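Local coordinates for high-potential iron-sulfur protein isozyme 2 (Ectothiorhodospira shaposhnikovii, PDB 1HPI) that carries electrons in the anaerobic electron transport of photosynthetic purple bacteria, through a single [4Fe-4S] cluster of high redox potential, at residues Q12-R17 with G63-W68; E2-D7 with P55-S60. All coordinates share one frame; numbering follows the deposited sequence.

Contact 1: residues Q12-R17 with G63-W68. With SF4 (iron/sulfur cluster), chain B.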
loop_
_atom_site.group_PDB
_atom_site.type_symbol
_atom_site.label_atom_id
_atom_site.label_comp_id
_atom_site.label_asym_id
_atom_site.label_seq_id
_atom_site.Cartn_x
_atom_site.Cartn_y
_atom_site.Cartn_z
ATOM N N GLN A 12 8.062 6.090 -3.494
ATOM C CA GLN A 12 9.069 6.565 -2.568
ATOM C C GLN A 12 8.559 7.668 -1.681
ATOM O O GLN A 12 8.867 7.687 -0.500
ATOM C CB GLN A 12 10.317 7.001 -3.337
ATOM C CG GLN A 12 10.959 5.747 -3.970
ATOM C CD GLN A 12 12.171 6.035 -4.827
ATOM O OE1 GLN A 12 13.204 5.361 -4.712
ATOM N NE2 GLN A 12 12.041 7.021 -5.707
ATOM N N ALA A 13 7.778 8.575 -2.263
ATOM C CA ALA A 13 7.229 9.687 -1.513
ATOM C C ALA A 13 6.411 9.243 -0.314
ATOM O O ALA A 13 6.361 9.931 0.702
ATOM C CB ALA A 13 6.404 10.599 -2.405
ATOM N N LEU A 14 5.759 8.090 -0.446
ATOM C CA LEU A 14 4.935 7.547 0.617
ATOM C C LEU A 14 5.600 6.364 1.318
ATOM O O LEU A 14 4.973 5.668 2.102
ATOM C CB LEU A 14 3.564 7.153 0.060
ATOM C CG LEU A 14 2.778 8.398 -0.337
ATOM C CD1 LEU A 14 1.427 8.002 -0.918
ATOM C CD2 LEU A 14 2.591 9.316 0.872
ATOM N N GLU A 15 6.879 6.147 1.031
ATOM C CA GLU A 15 7.631 5.056 1.639
ATOM C C GLU A 15 6.928 3.726 1.503
ATOM O O GLU A 15 6.889 2.895 2.404
ATOM C CB GLU A 15 7.974 5.401 3.091
ATOM C CG GLU A 15 8.858 6.654 3.015
ATOM C CD GLU A 15 9.582 6.916 4.284
ATOM O OE1 GLU A 15 10.449 5.975 4.575
ATOM O OE2 GLU A 15 9.361 7.900 4.963
ATOM N N TYR A 16 6.363 3.543 0.331
ATOM C CA TYR A 16 5.635 2.327 0.054
ATOM C C TYR A 16 6.499 1.080 -0.091
ATOM O O TYR A 16 7.580 1.123 -0.658
ATOM C CB TYR A 16 4.811 2.522 -1.238
ATOM C CG TYR A 16 4.259 1.226 -1.809
ATOM C CD1 TYR A 16 3.015 0.762 -1.383
ATOM C CD2 TYR A 16 4.964 0.476 -2.753
ATOM C CE1 TYR A 16 2.482 -0.424 -1.884
ATOM C CE2 TYR A 16 4.449 -0.712 -3.273
ATOM C CZ TYR A 16 3.205 -1.160 -2.824
ATOM O OH TYR A 16 2.674 -2.330 -3.311
ATOM N N ARG A 17 6.003 -0.048 0.412
ATOM C CA ARG A 17 6.681 -1.336 0.316
ATOM C C ARG A 17 5.647 -2.383 -0.088
ATOM O O ARG A 17 4.522 -2.343 0.394
ATOM C CB ARG A 17 7.264 -1.863 1.614
ATOM C CG ARG A 17 8.376 -0.997 2.162
ATOM C CD ARG A 17 9.583 -0.868 1.245
ATOM N NE ARG A 17 10.406 0.237 1.724
ATOM C CZ ARG A 17 10.403 1.446 1.168
ATOM N NH1 ARG A 17 9.650 1.726 0.112
ATOM N NH2 ARG A 17 11.173 2.406 1.666
ATOM N N GLY A 63 1.158 -4.927 1.249
ATOM C CA GLY A 63 2.035 -3.767 1.385
ATOM C C GLY A 63 1.641 -2.741 2.446
ATOM O O GLY A 63 0.793 -2.988 3.304
ATOM N N TRP A 64 2.281 -1.575 2.368
ATOM C CA TRP A 64 2.034 -0.497 3.310
ATOM C C TRP A 64 2.685 0.788 2.825
ATOM O O TRP A 64 3.655 0.733 2.088
ATOM C CB TRP A 64 2.711 -0.860 4.662
ATOM C CG TRP A 64 2.446 0.116 5.771
ATOM C CD1 TRP A 64 1.420 0.063 6.649
ATOM C CD2 TRP A 64 3.221 1.268 6.133
ATOM N NE1 TRP A 64 1.488 1.112 7.528
ATOM C CE2 TRP A 64 2.591 1.868 7.240
ATOM C CE3 TRP A 64 4.379 1.844 5.625
ATOM C CZ2 TRP A 64 3.100 3.026 7.841
ATOM C CZ3 TRP A 64 4.877 2.983 6.215
ATOM C CH2 TRP A 64 4.248 3.569 7.311
ATOM N N CYS A 65 2.171 1.931 3.250
ATOM C CA CYS A 65 2.725 3.225 2.904
ATOM C C CYS A 65 2.290 4.145 4.031
ATOM O O CYS A 65 1.412 3.787 4.829
ATOM C CB CYS A 65 2.379 3.787 1.505
ATOM S SG CYS A 65 0.764 4.603 1.425
ATOM N N THR A 66 2.896 5.322 4.100
ATOM C CA THR A 66 2.587 6.299 5.143
ATOM C C THR A 66 1.149 6.804 5.163
ATOM O O THR A 66 0.691 7.356 6.171
ATOM C CB THR A 66 3.597 7.466 5.177
ATOM O OG1 THR A 66 3.527 8.192 3.959
ATOM C CG2 THR A 66 5.017 6.971 5.418
ATOM N N ALA A 67 0.432 6.624 4.054
ATOM C CA ALA A 67 -0.947 7.058 3.990
ATOM C C ALA A 67 -1.888 6.000 4.572
ATOM O O ALA A 67 -3.107 6.143 4.515
ATOM C CB ALA A 67 -1.369 7.472 2.589
ATOM N N TRP A 68 -1.350 4.924 5.146
ATOM C CA TRP A 68 -2.217 3.904 5.722
ATOM C C TRP A 68 -3.193 4.469 6.752
ATOM O O TRP A 68 -2.830 5.252 7.636
ATOM C CB TRP A 68 -1.420 2.766 6.382
ATOM C CG TRP A 68 -2.334 1.678 6.842
ATOM C CD1 TRP A 68 -2.682 0.577 6.135
ATOM C CD2 TRP A 68 -3.023 1.593 8.093
ATOM N NE1 TRP A 68 -3.554 -0.197 6.861
ATOM C CE2 TRP A 68 -3.777 0.397 8.066
ATOM C CE3 TRP A 68 -3.073 2.398 9.236
ATOM C CZ2 TRP A 68 -4.569 0.009 9.151
ATOM C CZ3 TRP A 68 -3.859 2.010 10.304
ATOM C CH2 TRP A 68 -4.600 0.829 10.261
HETATM FE FE1 SF4 B . -1.632 0.561 0.732
HETATM FE FE2 SF4 B . -3.323 2.265 2.050
HETATM FE FE3 SF4 B . -2.746 2.626 -0.603
HETATM FE FE4 SF4 B . -0.808 3.043 1.270
HETATM S S1 SF4 B . -2.751 4.164 1.072
HETATM S S2 SF4 B . -0.573 1.928 -0.670
HETATM S S3 SF4 B . -1.342 1.510 2.784
HETATM S S4 SF4 B . -3.787 0.846 0.323
HETATM O O HOH W 1 5.449 9.989 3.420
#
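Arg17 and Trp64 exchange two backbone hydrogen bonds, Arg17 N to Trp64 O at 3.0 Å and Trp64 N to Arg17 O at 3.1 Å, the hydrogen-bonded pair of a lone antiparallel bridge beside the [4Fe-4S] cluster of this HiPIP fold. The other end of the pairing is closed by Thr66 N, which gives an almost straight bond (170°) to Leu14 O in that carbonyl's plane. Between them, Tyr16 CA sends a CA-H...O contact to Trp64 O, so this oxygen receives both an amide and a carbon donor. A water donates to Ala13 O and also bonds Thr66 OG1. The chain can turn into this pairing because helix 9-13 stops in a Schellman motif, with Glu15 at positive phi as its C-prime residue.

Cys65, whose SG binds an iron of the cluster at 2.2 Å, faces the 12-17 segment through its CB. Leu14 CB packs on it at 3.8 Å, while Tyr16 CB lies against the same CB at 3.9 Å. With CG anti to its backbone N (chi1 167°), Tyr16 brings its ring to the cluster, CD1 3.8 Å from sulfide S2, and its OH is hydrogen-bonded with His18 ND1 and Ser60 N. Ala67 N, within the type I turn Cys65-Trp68, donates to Cys65 SG, which probably lowers the electron density on the thiolate. Farther out, Leu14 CD2 meets Thr66 OG1 at 3.4 Å. Trp68 is a neighbour of the cluster, its CD1 3.7 Å from sulfide S3.

Contact 2: residues E2-D7 with P55-S60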
loop_
_atom_site.group_PDB
_atom_site.type_symbol
_atom_site.label_atom_id
_atom_site.label_comp_id
_atom_site.label_asym_id
_atom_site.label_seq_id
_atom_site.Cartn_x
_atom_site.Cartn_y
_atom_site.Cartn_z
ATOM N N GLU A 2 -1.443 -0.553 -13.973
ATOM C CA GLU A 2 -0.379 -1.534 -13.829
ATOM C C GLU A 2 0.148 -1.529 -12.406
ATOM O O GLU A 2 -0.119 -0.613 -11.633
ATOM C CB GLU A 2 0.763 -1.310 -14.841
ATOM C CG GLU A 2 1.460 0.036 -14.579
ATOM C CD GLU A 2 2.612 0.348 -15.486
ATOM O OE1 GLU A 2 2.854 -0.606 -16.348
ATOM O OE2 GLU A 2 3.240 1.390 -15.420
ATOM N N ARG A 3 0.912 -2.556 -12.060
ATOM C CA ARG A 3 1.452 -2.633 -10.717
ATOM C C ARG A 3 2.424 -1.508 -10.388
ATOM O O ARG A 3 3.296 -1.173 -11.188
ATOM C CB ARG A 3 2.152 -3.979 -10.496
ATOM C CG ARG A 3 1.211 -5.187 -10.430
ATOM C CD ARG A 3 1.916 -6.459 -9.964
ATOM N NE ARG A 3 2.853 -6.856 -10.997
ATOM C CZ ARG A 3 4.161 -6.980 -10.820
ATOM N NH1 ARG A 3 4.726 -6.762 -9.637
ATOM N NH2 ARG A 3 4.908 -7.342 -11.861
ATOM N N LEU A 4 2.296 -0.929 -9.194
ATOM C CA LEU A 4 3.201 0.129 -8.753
ATOM C C LEU A 4 4.581 -0.480 -8.484
ATOM O O LEU A 4 4.687 -1.613 -8.011
ATOM C CB LEU A 4 2.690 0.589 -7.368
ATOM C CG LEU A 4 3.492 1.699 -6.687
ATOM C CD1 LEU A 4 3.478 2.968 -7.536
ATOM C CD2 LEU A 4 2.878 1.975 -5.318
ATOM N N SER A 5 5.654 0.256 -8.745
ATOM C CA SER A 5 6.991 -0.240 -8.477
ATOM C C SER A 5 7.500 0.446 -7.205
ATOM O O SER A 5 7.201 1.606 -6.964
ATOM C CB SER A 5 7.935 0.074 -9.632
ATOM O OG SER A 5 9.276 -0.089 -9.208
ATOM N N GLU A 6 8.271 -0.234 -6.366
ATOM C CA GLU A 6 8.781 0.392 -5.158
ATOM C C GLU A 6 9.716 1.550 -5.450
ATOM O O GLU A 6 9.919 2.413 -4.603
ATOM C CB GLU A 6 9.483 -0.634 -4.256
ATOM C CG GLU A 6 8.493 -1.451 -3.419
ATOM C CD GLU A 6 9.271 -2.379 -2.546
ATOM O OE1 GLU A 6 10.482 -2.451 -2.606
ATOM O OE2 GLU A 6 8.535 -3.084 -1.733
ATOM N N ASP A 7 10.297 1.581 -6.641
ATOM C CA ASP A 7 11.178 2.693 -6.924
ATOM C C ASP A 7 10.485 3.773 -7.701
ATOM O O ASP A 7 11.138 4.707 -8.148
ATOM C CB ASP A 7 12.477 2.414 -7.677
ATOM C CG ASP A 7 12.977 1.039 -7.466
ATOM O OD1 ASP A 7 13.402 0.826 -6.238
ATOM O OD2 ASP A 7 12.917 0.197 -8.333
ATOM N N PRO A 55 -3.423 6.671 -8.230
ATOM C CA PRO A 55 -4.238 6.518 -9.418
ATOM C C PRO A 55 -3.513 5.811 -10.555
ATOM O O PRO A 55 -2.348 6.091 -10.839
ATOM C CB PRO A 55 -4.617 7.934 -9.858
ATOM C CG PRO A 55 -4.196 8.866 -8.738
ATOM C CD PRO A 55 -3.266 8.084 -7.821
ATOM N N GLY A 56 -4.227 4.896 -11.211
ATOM C CA GLY A 56 -3.679 4.152 -12.335
ATOM C C GLY A 56 -2.756 3.011 -11.963
ATOM O O GLY A 56 -2.147 2.391 -12.831
ATOM N N LYS A 57 -2.650 2.728 -10.670
ATOM C CA LYS A 57 -1.775 1.659 -10.236
ATOM C C LYS A 57 -2.438 0.626 -9.357
ATOM O O LYS A 57 -3.471 0.893 -8.754
ATOM C CB LYS A 57 -0.865 2.195 -9.154
ATOM C CG LYS A 57 0.153 3.174 -9.654
ATOM C CD LYS A 57 0.745 2.727 -10.957
ATOM C CE LYS A 57 1.929 3.600 -11.292
ATOM N NZ LYS A 57 2.349 3.463 -12.689
ATOM N N LEU A 58 -1.798 -0.542 -9.295
ATOM C CA LEU A 58 -2.246 -1.652 -8.468
ATOM C C LEU A 58 -1.204 -1.753 -7.356
ATOM O O LEU A 58 -0.001 -1.740 -7.642
ATOM C CB LEU A 58 -2.261 -3.024 -9.172
ATOM C CG LEU A 58 -3.298 -3.131 -10.282
ATOM C CD1 LEU A 58 -3.165 -4.497 -10.951
ATOM C CD2 LEU A 58 -4.693 -2.973 -9.695
ATOM N N VAL A 59 -1.633 -1.851 -6.098
ATOM C CA VAL A 59 -0.685 -1.970 -4.996
ATOM C C VAL A 59 -0.796 -3.371 -4.403
ATOM O O VAL A 59 -1.812 -4.044 -4.595
ATOM C CB VAL A 59 -0.854 -0.906 -3.916
ATOM C CG1 VAL A 59 -0.748 0.472 -4.565
ATOM C CG2 VAL A 59 -2.190 -1.070 -3.207
ATOM N N SER A 60 0.242 -3.802 -3.694
ATOM C CA SER A 60 0.266 -5.109 -3.066
ATOM C C SER A 60 -0.670 -5.189 -1.860
ATOM O O SER A 60 -0.603 -4.357 -0.955
ATOM C CB SER A 60 1.696 -5.375 -2.630
ATOM O OG SER A 60 1.728 -6.527 -1.812
HETATM O O HOH W 2 3.884 1.190 -12.124
#
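Glu2 and Lys57 form the first of two consecutive parallel bridges, Arg3 and Leu58 the second. Three backbone hydrogen bonds hold them. Glu2 N donates to Gly56 O at 3.2 Å, and Leu58 N to Glu2 O at 2.9 Å, from well above the carbonyl plane. Leu4 N to Leu58 O is the straightest of the three (172°) and lies in the carbonyl plane. The alternation is that of parallel strands, since Leu58 uses both its N and its O toward residues on either side of Arg3. CA-H...O contacts from Lys57 CA to Glu2 O and from Arg3 CA to Leu58 O accompany them.

The charged interaction is a long salt bridge, Glu2 OE2 to Lys57 NZ at 3.5 Å. A water spans the pair: it accepts from Lys57 NZ at 2.8 Å, donates to Arg3 O and reaches Glu2 OE2 weakly. The lysine chain bends at chi2 (-42°), which brings its CD to 3.5 Å from Glu2 O and its ammonium alongside the glutamate.

Apolar contacts centre on Leu4. Its CD1 lies against Lys57 CG at 3.9 Å, the two side chains crossing at about a right angle, whereas the Leu4 and Val59 side chains lie side by side, CD2 to CG1 4.0 Å. Val59 also comes within about 4 Å of the cluster (nearest side-chain atoms), and Leu4 touches Tyr16. On the face with Arg3 and Leu58, Trp48 makes a cation-pi contact with Arg3 and packs on Leu58. Strand 2-3 thus forms one edge of the small mixed sheet of this HiPIP, parallel to the central strand 57-60, itself antiparallel to 48-50.

The two contacts lie with centres about 11 Å apart and interleave along the chain: 2-7, 12-17, 55-60, then 63-68. Strand 2-3 leads into helix 9-13, whose end opens contact 1, while strand 57-60 runs on into the loop that carries Cys65. Contact 2 belongs to the small mixed sheet; contact 1 is a single bridge at the cluster itself. They meet directly where Tyr16 OH probably hydrogen-bonds Ser60 N and where Arg17 CA packs against Glu6 OE2. The N-terminal part of the chain is thus joined twice to the C-terminal part. Contact 1 supplies a cluster ligand and several pocket residues, whereas contact 2 comes near the cluster through Val59.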